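Endo-1,4-b-d-mannanase (Trichoderma reesei, PDB 1QNR) probably hydrolyses internal beta-1,4-mannosidic linkages of mannans as an endo-acting glycoside hydrolase of family 5. Local coordinates at residues A[22-27]-A[303-308]; A[58-63]-A[71-76]; A[209-214]-A[258-263]. All coordinates share one frame; numbering follows the deposited sequence.

Overall arrangement
After a small antiparallel sheet at the N terminus, the chain lays down strand 21-25, the first strand of the parallel sheet; residues 303-308 come alongside it much later, so interaction 1 closes a loop of 275 residues and joins the first and eighth strands of the barrel. Both other contacts nest inside that loop. Interaction 2 comes first and is short-range: seven residues separate 58-63 from 71-76, which pair in a small sheet following barrel strand 52-54. Later, and in series with it, interaction 3 brings the loop 209-214 against helix 253-267. Interactions 2 and 3 lie on opposite sides of the chain's centre, their centres about 37 Å apart, whereas interaction 1 sits nearer the middle.

Interaction 1 of 3, residues A[22-27]-A[303-308]; sequences AGTNCY and DMFWQW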
ATOM      1  N   ALA A  22       2.700 -12.608   6.764  1.00  8.69           N
ATOM      2  CA  ALA A  22       3.246 -11.330   7.285  1.00  8.66           C
ATOM      3  C   ALA A  22       4.047 -10.657   6.186  1.00  7.67           C
ATOM      4  O   ALA A  22       4.795 -11.294   5.431  1.00  8.67           O
ATOM      5  CB  ALA A  22       4.133 -11.521   8.530  1.00 11.48           C
ATOM      6  N   GLY A  23       3.920  -9.306   6.138  1.00  7.46           N
ATOM      7  CA  GLY A  23       4.719  -8.502   5.184  1.00  8.52           C
ATOM      8  C   GLY A  23       5.174  -7.168   5.834  1.00  8.02           C
ATOM      9  O   GLY A  23       5.049  -7.012   7.054  1.00  7.27           O
ATOM     10  N   THR A  24       5.695  -6.263   5.012  1.00  6.68           N
ATOM     11  CA  THR A  24       6.156  -4.953   5.545  1.00  7.88           C
ATOM     12  C   THR A  24       6.012  -3.862   4.475  1.00  7.88           C
ATOM     13  O   THR A  24       5.902  -4.166   3.285  1.00  7.91           O
ATOM     14  CB  THR A  24       7.657  -5.058   5.983  1.00  8.15           C
ATOM     15  OG1 THR A  24       8.054  -3.823   6.654  1.00  8.48           O
ATOM     16  CG2 THR A  24       8.622  -5.225   4.764  1.00  8.86           C
ATOM     17  N   ASN A  25       6.010  -2.603   4.942  1.00  7.72           N
ATOM     18  CA  ASN A  25       6.023  -1.452   4.041  1.00  7.31           C
ATOM     19  C   ASN A  25       7.445  -0.965   3.822  1.00  6.75           C
ATOM     20  O   ASN A  25       8.238  -0.849   4.800  1.00  7.39           O
ATOM     21  CB  ASN A  25       5.230  -0.235   4.658  1.00  8.13           C
ATOM     22  CG  ASN A  25       3.742  -0.509   4.547  1.00  8.08           C
ATOM     23  OD1 ASN A  25       3.046  -0.190   3.554  1.00  8.01           O
ATOM     24  ND2 ASN A  25       3.132  -1.138   5.585  1.00  7.86           N
ATOM     25  N   CYS A  26       7.827  -0.751   2.556  1.00  7.53           N
ATOM     26  CA  CYS A  26       9.142  -0.193   2.179  1.00  8.26           C
ATOM     27  C   CYS A  26       8.964   0.776   1.039  1.00  7.71           C
ATOM     28  O   CYS A  26       9.294   0.527  -0.140  1.00  7.75           O
ATOM     29  CB  CYS A  26      10.103  -1.338   1.811  1.00  9.21           C
ATOM     30  SG  CYS A  26      11.823  -0.660   1.502  1.00  9.29           S
ATOM     31  N   TYR A  27       8.344   1.958   1.320  1.00  7.19           N
ATOM     32  CA  TYR A  27       7.998   2.893   0.235  1.00  7.30           C
ATOM     33  C   TYR A  27       9.234   3.259  -0.565  1.00  8.25           C
ATOM     34  O   TYR A  27       9.149   3.419  -1.811  1.00  8.93           O
ATOM     35  CB  TYR A  27       7.239   4.167   0.733  1.00  8.81           C
ATOM     36  CG  TYR A  27       8.137   5.228   1.363  1.00  7.38           C
ATOM     37  CD1 TYR A  27       8.780   6.180   0.535  1.00  9.05           C
ATOM     38  CD2 TYR A  27       8.323   5.278   2.728  1.00  8.38           C
ATOM     39  CE1 TYR A  27       9.641   7.118   1.138  1.00  8.26           C
ATOM     40  CE2 TYR A  27       9.159   6.219   3.331  1.00  8.67           C
ATOM     41  CZ  TYR A  27       9.785   7.128   2.496  1.00  8.80           C
ATOM     42  OH  TYR A  27      10.636   8.104   3.083  1.00 11.23           O
ATOM     43  N   ASP A 303      -0.954  -9.176   7.524  1.00  8.92           N
ATOM     44  CA  ASP A 303      -0.663  -7.839   8.095  1.00  9.06           C
ATOM     45  C   ASP A 303       0.743  -7.361   7.718  1.00  8.16           C
ATOM     46  O   ASP A 303       1.624  -8.183   7.404  1.00  8.50           O
ATOM     47  CB  ASP A 303      -0.791  -7.804   9.647  1.00 10.28           C
ATOM     48  CG  ASP A 303       0.379  -8.572  10.316  1.00 11.01           C
ATOM     49  OD1 ASP A 303       1.447  -7.977  10.566  1.00 10.67           O
ATOM     50  OD2 ASP A 303       0.169  -9.769  10.627  1.00 11.35           O
ATOM     51  N   MET A 304       0.887  -6.008   7.610  1.00  8.21           N
ATOM     52  CA  MET A 304       2.169  -5.380   7.156  1.00  7.33           C
ATOM     53  C   MET A 304       2.434  -4.177   8.015  1.00  8.19           C
ATOM     54  O   MET A 304       1.763  -3.117   7.920  1.00  8.78           O
ATOM     55  CB  MET A 304       2.029  -4.938   5.663  1.00  9.07           C
ATOM     56  CG  MET A 304       1.566  -6.136   4.802  1.00 10.14           C
ATOM     57  SD  MET A 304       1.142  -5.789   3.079  1.00 11.04           S
ATOM     58  CE  MET A 304       2.759  -5.436   2.481  1.00 11.05           C
ATOM     59  N   PHE A 305       3.464  -4.233   8.877  1.00  6.91           N
ATOM     60  CA  PHE A 305       3.793  -3.082   9.717  1.00  6.49           C
ATOM     61  C   PHE A 305       4.374  -1.929   8.891  1.00  6.05           C
ATOM     62  O   PHE A 305       4.999  -2.134   7.825  1.00  7.13           O
ATOM     63  CB  PHE A 305       4.758  -3.464  10.865  1.00  8.33           C
ATOM     64  CG  PHE A 305       6.136  -3.980  10.448  1.00  7.37           C
ATOM     65  CD1 PHE A 305       6.344  -5.303  10.096  1.00  9.54           C
ATOM     66  CD2 PHE A 305       7.200  -3.080  10.322  1.00  8.45           C
ATOM     67  CE1 PHE A 305       7.629  -5.762   9.790  1.00 11.53           C
ATOM     68  CE2 PHE A 305       8.495  -3.565   9.967  1.00 10.80           C
ATOM     69  CZ  PHE A 305       8.687  -4.887   9.658  1.00  9.94           C
ATOM     70  N   TRP A 306       4.165  -0.685   9.407  1.00  6.96           N
ATOM     71  CA  TRP A 306       4.866   0.496   8.881  1.00  7.07           C
ATOM     72  C   TRP A 306       5.987   0.829   9.844  1.00  6.96           C
ATOM     73  O   TRP A 306       5.665   1.173  11.041  1.00  8.29           O
ATOM     74  CB  TRP A 306       3.867   1.701   8.727  1.00  8.74           C
ATOM     75  CG  TRP A 306       4.596   2.901   8.148  1.00  7.54           C
ATOM     76  CD1 TRP A 306       5.350   3.826   8.827  1.00  8.22           C
ATOM     77  CD2 TRP A 306       4.622   3.320   6.764  1.00  8.12           C
ATOM     78  NE1 TRP A 306       5.867   4.762   7.954  1.00  8.53           N
ATOM     79  CE2 TRP A 306       5.416   4.487   6.660  1.00  6.69           C
ATOM     80  CE3 TRP A 306       4.017   2.807   5.596  1.00  8.09           C
ATOM     81  CZ2 TRP A 306       5.678   5.132   5.472  1.00  8.86           C
ATOM     82  CZ3 TRP A 306       4.214   3.510   4.381  1.00  7.61           C
ATOM     83  CH2 TRP A 306       5.047   4.650   4.300  1.00  7.43           C
ATOM     84  N   GLN A 307       7.299   0.663   9.555  1.00  7.34           N
ATOM     85  CA  GLN A 307       7.809   0.318   8.222  1.00  7.47           C
ATOM     86  C   GLN A 307       9.212  -0.293   8.388  1.00  6.98           C
ATOM     87  O   GLN A 307       9.858  -0.178   9.453  1.00  8.15           O
ATOM     88  CB  GLN A 307       7.961   1.575   7.339  1.00  7.48           C
ATOM     89  CG  GLN A 307       8.962   2.652   7.893  1.00  7.80           C
ATOM     90  CD  GLN A 307       9.265   3.763   6.875  1.00  8.15           C
ATOM     91  OE1 GLN A 307       9.305   3.614   5.662  1.00  9.72           O
ATOM     92  NE2 GLN A 307       9.556   4.997   7.407  1.00  9.72           N
ATOM     93  N   TRP A 308       9.701  -0.968   7.307  1.00  6.65           N
ATOM     94  CA  TRP A 308      11.072  -1.485   7.322  1.00  7.21           C
ATOM     95  C   TRP A 308      12.134  -0.392   7.337  1.00  6.70           C
ATOM     96  O   TRP A 308      11.983   0.604   6.613  1.00  7.81           O
ATOM     97  CB  TRP A 308      11.247  -2.324   5.993  1.00  7.46           C
ATOM     98  CG  TRP A 308      12.467  -3.240   5.966  1.00  8.17           C
ATOM     99  CD1 TRP A 308      13.682  -2.988   5.437  1.00  8.62           C
ATOM    100  CD2 TRP A 308      12.529  -4.511   6.646  1.00  7.68           C
ATOM    101  NE1 TRP A 308      14.524  -4.104   5.655  1.00  7.96           N
ATOM    102  CE2 TRP A 308      13.831  -5.029   6.455  1.00  7.57           C
ATOM    103  CE3 TRP A 308      11.563  -5.278   7.355  1.00  8.11           C
ATOM    104  CZ2 TRP A 308      14.248  -6.293   6.943  1.00  8.83           C
ATOM    105  CZ3 TRP A 308      11.983  -6.536   7.846  1.00  9.45           C
ATOM    106  CH2 TRP A 308      13.329  -7.016   7.643  1.00  8.44           C
TER
HETATM  107  O   HOH W   1       4.101  -7.926   9.637  1.00 11.53           O
HETATM  108  O   HOH W   2       7.399   2.292   4.071  1.00  8.11           O
HETATM  109  O   HOH W   3      10.564   7.867   5.883  1.00 14.69           O
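Thr24 packs over one face of the Phe305 ring, its CB 4.1 Å from the ring centroid in a CH-pi contact. OG1, anti to the backbone N (chi1 -173°), lies above the same ring toward its rim, 3.2 Å from Phe305 CZ, while CG2 turns to the indole of Trp308. Next to this pair the backbones run close together: Gly23 N donates to Asp303 O, and a CB on Gly23 would come within 3.3 Å of Met304 CG, so the missing side chain lets Met304 lie against the strand. Asn25 grips Phe305 O twice, with its backbone N approaching in line with the carbonyl and its ND2 coming from above the carbonyl plane at 3.1 Å. The amide is fixed further by Arg54, bonded to OD1, and by Glu275 O, which takes ND2. These bonds join strand 21-25 in parallel to strand 300-309, the pairing that closes the TIM barrel between its first and last strands. At the C-terminal ends, where family 5 enzymes carry their active site, a cis peptide precedes Gln307 and the chain bends, yet Trp308 N still reaches Asn25 O at 2.9 Å. Here the packing is looser. Tyr27 and Trp306, both partly exposed, meet rim to rim with ring planes only 6° apart, touching through Tyr27 CD2 and Trp306 CH2 at 3.7 Å. Instead of direct bonds, one water accepts from Tyr27 N and donates to Gln307 OE1 at 2.8 Å, and another sits between Tyr27 OH and Gln307 NE2, its bond to the amide weak. Asn319 holds the Tyr27 hydroxyl and Asp321 the Trp306 NE1; a beta-D-mannopyranose lies about 7 Å from the Trp306 side chain.

Interaction 2 of 3, residues A[58-63]-A[71-76]; sequences FNDVNT and WFQKLS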
ATOM      1  N   PHE A  58       4.674   5.527  -7.646  1.00  7.03           N
ATOM      2  CA  PHE A  58       4.582   6.891  -8.107  1.00  7.94           C
ATOM      3  C   PHE A  58       5.763   7.722  -7.593  1.00  7.27           C
ATOM      4  O   PHE A  58       6.382   7.408  -6.575  1.00  8.13           O
ATOM      5  CB  PHE A  58       3.252   7.578  -7.567  1.00  7.85           C
ATOM      6  CG  PHE A  58       3.079   7.475  -6.043  1.00  7.22           C
ATOM      7  CD1 PHE A  58       3.727   8.425  -5.197  1.00  7.85           C
ATOM      8  CD2 PHE A  58       2.337   6.462  -5.464  1.00  7.60           C
ATOM      9  CE1 PHE A  58       3.588   8.294  -3.817  1.00  7.64           C
ATOM     10  CE2 PHE A  58       2.171   6.347  -4.071  1.00  8.48           C
ATOM     11  CZ  PHE A  58       2.813   7.274  -3.249  1.00  8.51           C
ATOM     12  N   ASN A  59       6.025   8.804  -8.381  1.00  8.07           N
ATOM     13  CA  ASN A  59       6.974   9.854  -7.938  1.00  7.57           C
ATOM     14  C   ASN A  59       6.729  11.015  -8.909  1.00  8.77           C
ATOM     15  O   ASN A  59       7.262  11.122 -10.034  1.00  8.65           O
ATOM     16  CB  ASN A  59       8.448   9.319  -7.977  1.00  9.10           C
ATOM     17  CG  ASN A  59       9.406  10.289  -7.309  1.00  9.91           C
ATOM     18  OD1 ASN A  59       9.223  11.506  -7.390  1.00 13.53           O
ATOM     19  ND2 ASN A  59      10.480   9.817  -6.642  1.00  9.49           N
ATOM     20  N   ASP A  60       5.759  11.862  -8.531  1.00  9.14           N
ATOM     21  CA  ASP A  60       5.202  12.929  -9.365  1.00  8.99           C
ATOM     22  C   ASP A  60       5.822  14.279  -9.066  1.00  9.18           C
ATOM     23  O   ASP A  60       5.991  14.639  -7.879  1.00 10.77           O
ATOM     24  CB  ASP A  60       3.667  13.030  -9.084  1.00 10.45           C
ATOM     25  CG  ASP A  60       2.929  11.786  -9.551  1.00 10.13           C
ATOM     26  OD1 ASP A  60       3.156  11.425 -10.776  1.00  9.98           O
ATOM     27  OD2 ASP A  60       2.113  11.159  -8.799  1.00 11.22           O
ATOM     28  N   VAL A  61       6.145  15.005 -10.124  1.00  9.58           N
ATOM     29  CA  VAL A  61       6.772  16.347 -10.021  1.00 10.76           C
ATOM     30  C   VAL A  61       6.067  17.303 -11.000  1.00 12.20           C
ATOM     31  O   VAL A  61       5.415  16.877 -11.943  1.00 12.14           O
ATOM     32  CB  VAL A  61       8.284  16.298 -10.362  1.00 12.68           C
ATOM     33  CG1 VAL A  61       9.072  15.376  -9.422  1.00 13.04           C
ATOM     34  CG2 VAL A  61       8.528  15.923 -11.836  1.00 13.25           C
ATOM     35  N   ASN A  62       6.214  18.594 -10.698  1.00 13.49           N
ATOM     36  CA  ASN A  62       5.719  19.638 -11.639  1.00 14.00           C
ATOM     37  C   ASN A  62       6.880  20.289 -12.382  1.00 18.39           C
ATOM     38  O   ASN A  62       6.683  20.802 -13.491  1.00 20.83           O
ATOM     39  CB  ASN A  62       4.910  20.706 -10.902  1.00 14.34           C
ATOM     40  CG  ASN A  62       3.615  20.140 -10.350  1.00 12.77           C
ATOM     41  OD1 ASN A  62       3.385  20.161  -9.124  1.00 14.10           O
ATOM     42  ND2 ASN A  62       2.721  19.595 -11.185  1.00 13.06           N
ATOM     43  N   THR A  63       8.106  20.173 -11.842  1.00 20.81           N
ATOM     44  CA  THR A  63       9.283  20.688 -12.567  1.00 26.61           C
ATOM     45  C   THR A  63      10.269  19.499 -12.550  1.00 25.43           C
ATOM     46  O   THR A  63      10.355  18.894 -11.488  1.00 24.58           O
ATOM     47  CB  THR A  63       9.896  21.914 -11.900  1.00 32.82           C
ATOM     48  OG1 THR A  63      10.672  21.534 -10.733  1.00 36.48           O
ATOM     49  CG2 THR A  63       8.977  22.928 -11.213  1.00 32.65           C
ATOM     50  N   TRP A  71      12.562  10.598 -10.907  1.00 10.51           N
ATOM     51  CA  TRP A  71      11.188  11.066 -11.114  1.00 10.16           C
ATOM     52  C   TRP A  71      10.444  10.108 -12.039  1.00 10.24           C
ATOM     53  O   TRP A  71      11.099   9.633 -12.998  1.00 10.78           O
ATOM     54  CB  TRP A  71      11.151  12.538 -11.652  1.00 12.04           C
ATOM     55  CG  TRP A  71      11.812  12.750 -12.984  1.00 11.40           C
ATOM     56  CD1 TRP A  71      13.173  12.790 -13.201  1.00 13.29           C
ATOM     57  CD2 TRP A  71      11.190  12.974 -14.260  1.00 12.63           C
ATOM     58  NE1 TRP A  71      13.404  13.048 -14.540  1.00 14.23           N
ATOM     59  CE2 TRP A  71      12.216  13.136 -15.232  1.00 13.39           C
ATOM     60  CE3 TRP A  71       9.834  12.999 -14.692  1.00 11.49           C
ATOM     61  CZ2 TRP A  71      11.902  13.361 -16.568  1.00 15.02           C
ATOM     62  CZ3 TRP A  71       9.520  13.221 -16.040  1.00 14.48           C
ATOM     63  CH2 TRP A  71      10.569  13.406 -16.963  1.00 14.83           C
ATOM     64  N   PHE A  72       9.146   9.778 -11.745  1.00  9.10           N
ATOM     65  CA  PHE A  72       8.440   8.849 -12.641  1.00  9.33           C
ATOM     66  C   PHE A  72       7.511   9.645 -13.587  1.00  9.81           C
ATOM     67  O   PHE A  72       7.249   9.128 -14.691  1.00 10.18           O
ATOM     68  CB  PHE A  72       7.638   7.831 -11.845  1.00  9.57           C
ATOM     69  CG  PHE A  72       8.459   6.839 -10.978  1.00  8.38           C
ATOM     70  CD1 PHE A  72       9.838   6.678 -11.146  1.00  9.02           C
ATOM     71  CD2 PHE A  72       7.811   6.058 -10.027  1.00  9.49           C
ATOM     72  CE1 PHE A  72      10.536   5.757 -10.329  1.00  8.05           C
ATOM     73  CE2 PHE A  72       8.490   5.139  -9.213  1.00  8.57           C
ATOM     74  CZ  PHE A  72       9.862   5.006  -9.395  1.00  7.98           C
ATOM     75  N   GLN A  73       6.972  10.797 -13.204  1.00  8.55           N
ATOM     76  CA  GLN A  73       6.030  11.529 -14.086  1.00  9.58           C
ATOM     77  C   GLN A  73       6.121  13.033 -13.790  1.00  9.49           C
ATOM     78  O   GLN A  73       6.142  13.416 -12.591  1.00 10.21           O
ATOM     79  CB  GLN A  73       4.601  10.972 -13.787  1.00  7.88           C
ATOM     80  CG  GLN A  73       3.515  11.687 -14.636  1.00 10.19           C
ATOM     81  CD  GLN A  73       2.150  11.091 -14.481  1.00  9.21           C
ATOM     82  OE1 GLN A  73       1.376  10.840 -15.434  1.00 10.62           O
ATOM     83  NE2 GLN A  73       1.653  10.847 -13.221  1.00  9.83           N
ATOM     84  N   LYS A  74       6.117  13.846 -14.887  1.00 11.06           N
ATOM     85  CA  LYS A  74       6.072  15.319 -14.751  1.00 11.36           C
ATOM     86  C   LYS A  74       4.686  15.748 -15.230  1.00 10.55           C
ATOM     87  O   LYS A  74       4.270  15.413 -16.355  1.00 13.27           O
ATOM     88  CB  LYS A  74       7.176  15.933 -15.632  1.00 11.95           C
ATOM     89  CG  LYS A  74       6.981  17.482 -15.640  1.00 17.44           C
ATOM     90  CD  LYS A  74       8.051  18.204 -16.472  1.00 23.40           C
ATOM     91  CE  LYS A  74       7.598  19.662 -16.666  1.00 27.86           C
ATOM     92  NZ  LYS A  74       8.443  20.389 -17.683  1.00 30.27           N
ATOM     93  N   LEU A  75       3.959  16.438 -14.363  1.00 11.29           N
ATOM     94  CA  LEU A  75       2.586  16.880 -14.601  1.00 12.45           C
ATOM     95  C   LEU A  75       2.578  18.349 -14.999  1.00 12.88           C
ATOM     96  O   LEU A  75       3.036  19.160 -14.217  1.00 12.93           O
ATOM     97  CB  LEU A  75       1.718  16.621 -13.347  1.00 11.47           C
ATOM     98  CG  LEU A  75       1.610  15.088 -13.057  1.00 12.66           C
ATOM     99  CD1 LEU A  75       1.051  14.859 -11.681  1.00 14.48           C
ATOM    100  CD2 LEU A  75       0.783  14.402 -14.153  1.00 12.68           C
ATOM    101  N   SER A  76       2.054  18.639 -16.192  1.00 11.72           N
ATOM    102  CA  SER A  76       2.040  20.044 -16.683  1.00 13.73           C
ATOM    103  C   SER A  76       0.747  20.241 -17.494  1.00 14.01           C
ATOM    104  O   SER A  76       0.353  19.410 -18.338  1.00 14.20           O
ATOM    105  CB  SER A  76       3.273  20.115 -17.647  1.00 18.23           C
ATOM    106  OG  SER A  76       3.198  21.240 -18.460  1.00 22.42           O
TER
HETATM  107  O   HOH W   4       4.160  21.844 -14.555  1.00 37.67           O
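A small three-stranded mixed sheet has its parallel half here, Asp60 and Val61 pairing with Gln73 and Lys74. Val61 N donates to Gln73 O, and Leu75 N returns the bond to Val61 O at 2.9 Å. Two residues before Val61, Asn59 O receives two backbone donors: Phe72 N lies in the carbonyl plane on a lone pair, whereas Gln73 N is tilted from that plane. On one face of the sheet the side chains of Asp60 and Gln73 run side by side, and Gln73 NE2 meets the syn side of Asp60 OD1 at 2.9 Å, almost straight at 174°. The Gln73 chain, fully extended from CA to CD, delivers its amide to that carboxylate, and Gln143 NE2 bonds to its OE1. Replacing Asp60 with an alanine here would probably leave Gln73 NE2 with Tyr123 OH but without its carboxylate mate. The sheet follows barrel strand 52-54 and precedes helix 90-102, so it elaborates a connection at the barrel's edge, where helices 119-127 and 138-155 pack against the Leu75 side chain. Val61 points to the other face, its CG1 4.2 Å from Trp71 CB. At the Phe58 end, Asn59 CB sits over the Phe72 ring, 4.1 Å from the centroid. At the far end, Asn62 ND2 donates to Leu75 O at 3.1 Å and also to Ala122 O, while Asn125 ND2 donates to Asn62 OD1, and a water donates to both Asn62 O and Leu75 O.

Interaction 3 of 3, residues A[209-214]-A[258-263]; sequences LSTGDG and IQTHAA
Thr260 OG1, held by Gly256 O one helical turn back and by the hydroxyl of Tyr218, lies 3.7 Å from Leu209 CD2, where the loop 209-214 meets helix 253-267. The same methyl lies over the next side chain: CD2 sits 3.7 Å from the centroid of the His261 imidazole and only 7° off the ring normal, a CH-pi contact over the centre of one face. A Leu209 chi1 of -179° swings CG to the side away from the backbone N, which carries the branch out from the type I turn of residues 209-212 toward the helix. Farther along the turn, Thr211 slides past Thr260, with Thr211 O 3.6 Å from Thr260 CG2. A water bridges the two residues, donating to Thr260 O at 2.8 Å and bonding to Thr211 OG1. The loop touches an outer helix of the barrel over a small area, through the Leu209 methyl, the Thr211-Thr260 packing and one water. His261 also stacks on Phe240, and its ND1 and NE2 meet the carbonyls of Trp257 and Gly206. Because both nitrogens face acceptors, the imidazole beneath Leu209 may well be doubly protonated and carry positive charge.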
ATOM      1  N   LEU A 209     -17.163   3.420   9.353  1.00 10.21           N
ATOM      2  CA  LEU A 209     -17.708   2.054   9.630  1.00 10.20           C
ATOM      3  C   LEU A 209     -18.580   2.172  10.874  1.00 13.42           C
ATOM      4  O   LEU A 209     -18.112   2.592  11.944  1.00 13.89           O
ATOM      5  CB  LEU A 209     -16.502   1.074   9.737  1.00 10.67           C
ATOM      6  CG  LEU A 209     -16.846  -0.386  10.003  1.00 10.60           C
ATOM      7  CD1 LEU A 209     -17.765  -1.014   8.992  1.00 12.46           C
ATOM      8  CD2 LEU A 209     -15.594  -1.221  10.256  1.00 12.56           C
ATOM      9  N   SER A 210     -19.848   1.714  10.751  1.00 12.01           N
ATOM     10  CA  SER A 210     -20.828   2.047  11.831  1.00 12.94           C
ATOM     11  C   SER A 210     -20.885   1.030  12.937  1.00 13.76           C
ATOM     12  O   SER A 210     -21.680   1.236  13.906  1.00 15.81           O
ATOM     13  CB  SER A 210     -22.219   2.208  11.167  1.00 14.35           C
ATOM     14  OG  SER A 210     -22.242   3.395  10.294  1.00 15.08           O
ATOM     15  N   THR A 211     -20.076  -0.012  12.981  1.00 13.98           N
ATOM     16  CA  THR A 211     -20.098  -1.049  14.016  1.00 13.66           C
ATOM     17  C   THR A 211     -19.055  -0.837  15.119  1.00 14.44           C
ATOM     18  O   THR A 211     -18.882  -1.687  16.014  1.00 16.41           O
ATOM     19  CB  THR A 211     -19.774  -2.399  13.356  1.00 15.07           C
ATOM     20  OG1 THR A 211     -18.553  -2.251  12.560  1.00 13.92           O
ATOM     21  CG2 THR A 211     -20.867  -2.880  12.413  1.00 15.66           C
ATOM     22  N   GLY A 212     -18.431   0.354  15.143  1.00 14.96           N
ATOM     23  CA  GLY A 212     -17.425   0.713  16.114  1.00 17.82           C
ATOM     24  C   GLY A 212     -18.002   1.483  17.324  1.00 17.00           C
ATOM     25  O   GLY A 212     -19.202   1.372  17.642  1.00 18.38           O
ATOM     26  N   ASP A 213     -17.127   2.303  17.891  1.00 15.32           N
ATOM     27  CA  ASP A 213     -17.485   3.056  19.123  1.00 15.99           C
ATOM     28  C   ASP A 213     -17.731   4.542  18.868  1.00 16.08           C
ATOM     29  O   ASP A 213     -17.785   5.306  19.852  1.00 17.14           O
ATOM     30  CB  ASP A 213     -16.440   2.870  20.181  1.00 17.07           C
ATOM     31  CG  ASP A 213     -15.083   3.534  19.945  1.00 18.18           C
ATOM     32  OD1 ASP A 213     -14.847   4.037  18.807  1.00 16.01           O
ATOM     33  OD2 ASP A 213     -14.247   3.566  20.897  1.00 21.92           O
ATOM     34  N   GLY A 214     -17.805   4.918  17.580  1.00 16.64           N
ATOM     35  CA  GLY A 214     -18.104   6.356  17.368  1.00 16.55           C
ATOM     36  C   GLY A 214     -16.896   7.251  17.428  1.00 13.77           C
ATOM     37  O   GLY A 214     -17.109   8.488  17.191  1.00 16.16           O
ATOM     38  N   ILE A 258      -9.283  -3.555  14.428  1.00 10.28           N
ATOM     39  CA  ILE A 258      -9.019  -4.749  13.594  1.00 10.16           C
ATOM     40  C   ILE A 258     -10.260  -5.632  13.530  1.00 11.14           C
ATOM     41  O   ILE A 258     -10.622  -6.134  12.451  1.00 11.40           O
ATOM     42  CB  ILE A 258      -7.821  -5.528  14.245  1.00 10.45           C
ATOM     43  CG1 ILE A 258      -6.528  -4.680  14.163  1.00 10.54           C
ATOM     44  CG2 ILE A 258      -7.652  -6.878  13.545  1.00 10.93           C
ATOM     45  CD1 ILE A 258      -5.462  -5.197  15.171  1.00 12.26           C
ATOM     46  N   GLN A 259     -10.893  -5.931  14.707  1.00 10.85           N
ATOM     47  CA  GLN A 259     -12.036  -6.854  14.715  1.00 11.09           C
ATOM     48  C   GLN A 259     -13.210  -6.333  13.846  1.00 10.42           C
ATOM     49  O   GLN A 259     -13.823  -7.140  13.130  1.00 11.14           O
ATOM     50  CB  GLN A 259     -12.525  -7.050  16.177  1.00 13.29           C
ATOM     51  CG  GLN A 259     -11.474  -7.779  17.023  1.00 14.60           C
ATOM     52  CD  GLN A 259     -11.801  -7.778  18.518  1.00 19.87           C
ATOM     53  OE1 GLN A 259     -12.376  -6.850  19.050  1.00 21.66           O
ATOM     54  NE2 GLN A 259     -11.381  -8.889  19.131  1.00 23.67           N
ATOM     55  N   THR A 260     -13.558  -5.038  13.937  1.00 10.58           N
ATOM     56  CA  THR A 260     -14.686  -4.546  13.139  1.00 10.39           C
ATOM     57  C   THR A 260     -14.403  -4.587  11.638  1.00 11.26           C
ATOM     58  O   THR A 260     -15.304  -4.897  10.835  1.00 11.53           O
ATOM     59  CB  THR A 260     -15.116  -3.123  13.516  1.00 10.51           C
ATOM     60  OG1 THR A 260     -13.997  -2.222  13.485  1.00 12.13           O
ATOM     61  CG2 THR A 260     -15.708  -3.056  14.952  1.00 12.92           C
ATOM     62  N   HIS A 261     -13.167  -4.279  11.228  1.00 10.77           N
ATOM     63  CA  HIS A 261     -12.845  -4.323   9.790  1.00  9.14           C
ATOM     64  C   HIS A 261     -12.808  -5.784   9.283  1.00  9.40           C
ATOM     65  O   HIS A 261     -13.346  -6.031   8.195  1.00 10.72           O
ATOM     66  CB  HIS A 261     -11.514  -3.578   9.538  1.00  9.25           C
ATOM     67  CG  HIS A 261     -11.724  -2.104   9.565  1.00  8.29           C
ATOM     68  ND1 HIS A 261     -11.752  -1.397  10.779  1.00 10.66           N
ATOM     69  CD2 HIS A 261     -11.978  -1.181   8.591  1.00  8.43           C
ATOM     70  CE1 HIS A 261     -12.024  -0.103  10.490  1.00  8.97           C
ATOM     71  NE2 HIS A 261     -12.148   0.074   9.195  1.00  8.84           N
ATOM     72  N   ALA A 262     -12.218  -6.708  10.060  1.00 10.05           N
ATOM     73  CA  ALA A 262     -12.227  -8.107   9.681  1.00 11.00           C
ATOM     74  C   ALA A 262     -13.636  -8.615   9.421  1.00 11.88           C
ATOM     75  O   ALA A 262     -13.897  -9.339   8.446  1.00 13.35           O
ATOM     76  CB  ALA A 262     -11.577  -9.036  10.676  1.00 12.92           C
ATOM     77  N   ALA A 263     -14.527  -8.243  10.358  1.00 10.82           N
ATOM     78  CA  ALA A 263     -15.933  -8.727  10.202  1.00 10.51           C
ATOM     79  C   ALA A 263     -16.605  -8.146   9.009  1.00 11.53           C
ATOM     80  O   ALA A 263     -17.421  -8.818   8.357  1.00 13.43           O
ATOM     81  CB  ALA A 263     -16.752  -8.403  11.468  1.00 14.09           C
TER
HETATM   82  O   HOH W   5     -18.029  -4.783  11.418  1.00 14.17           O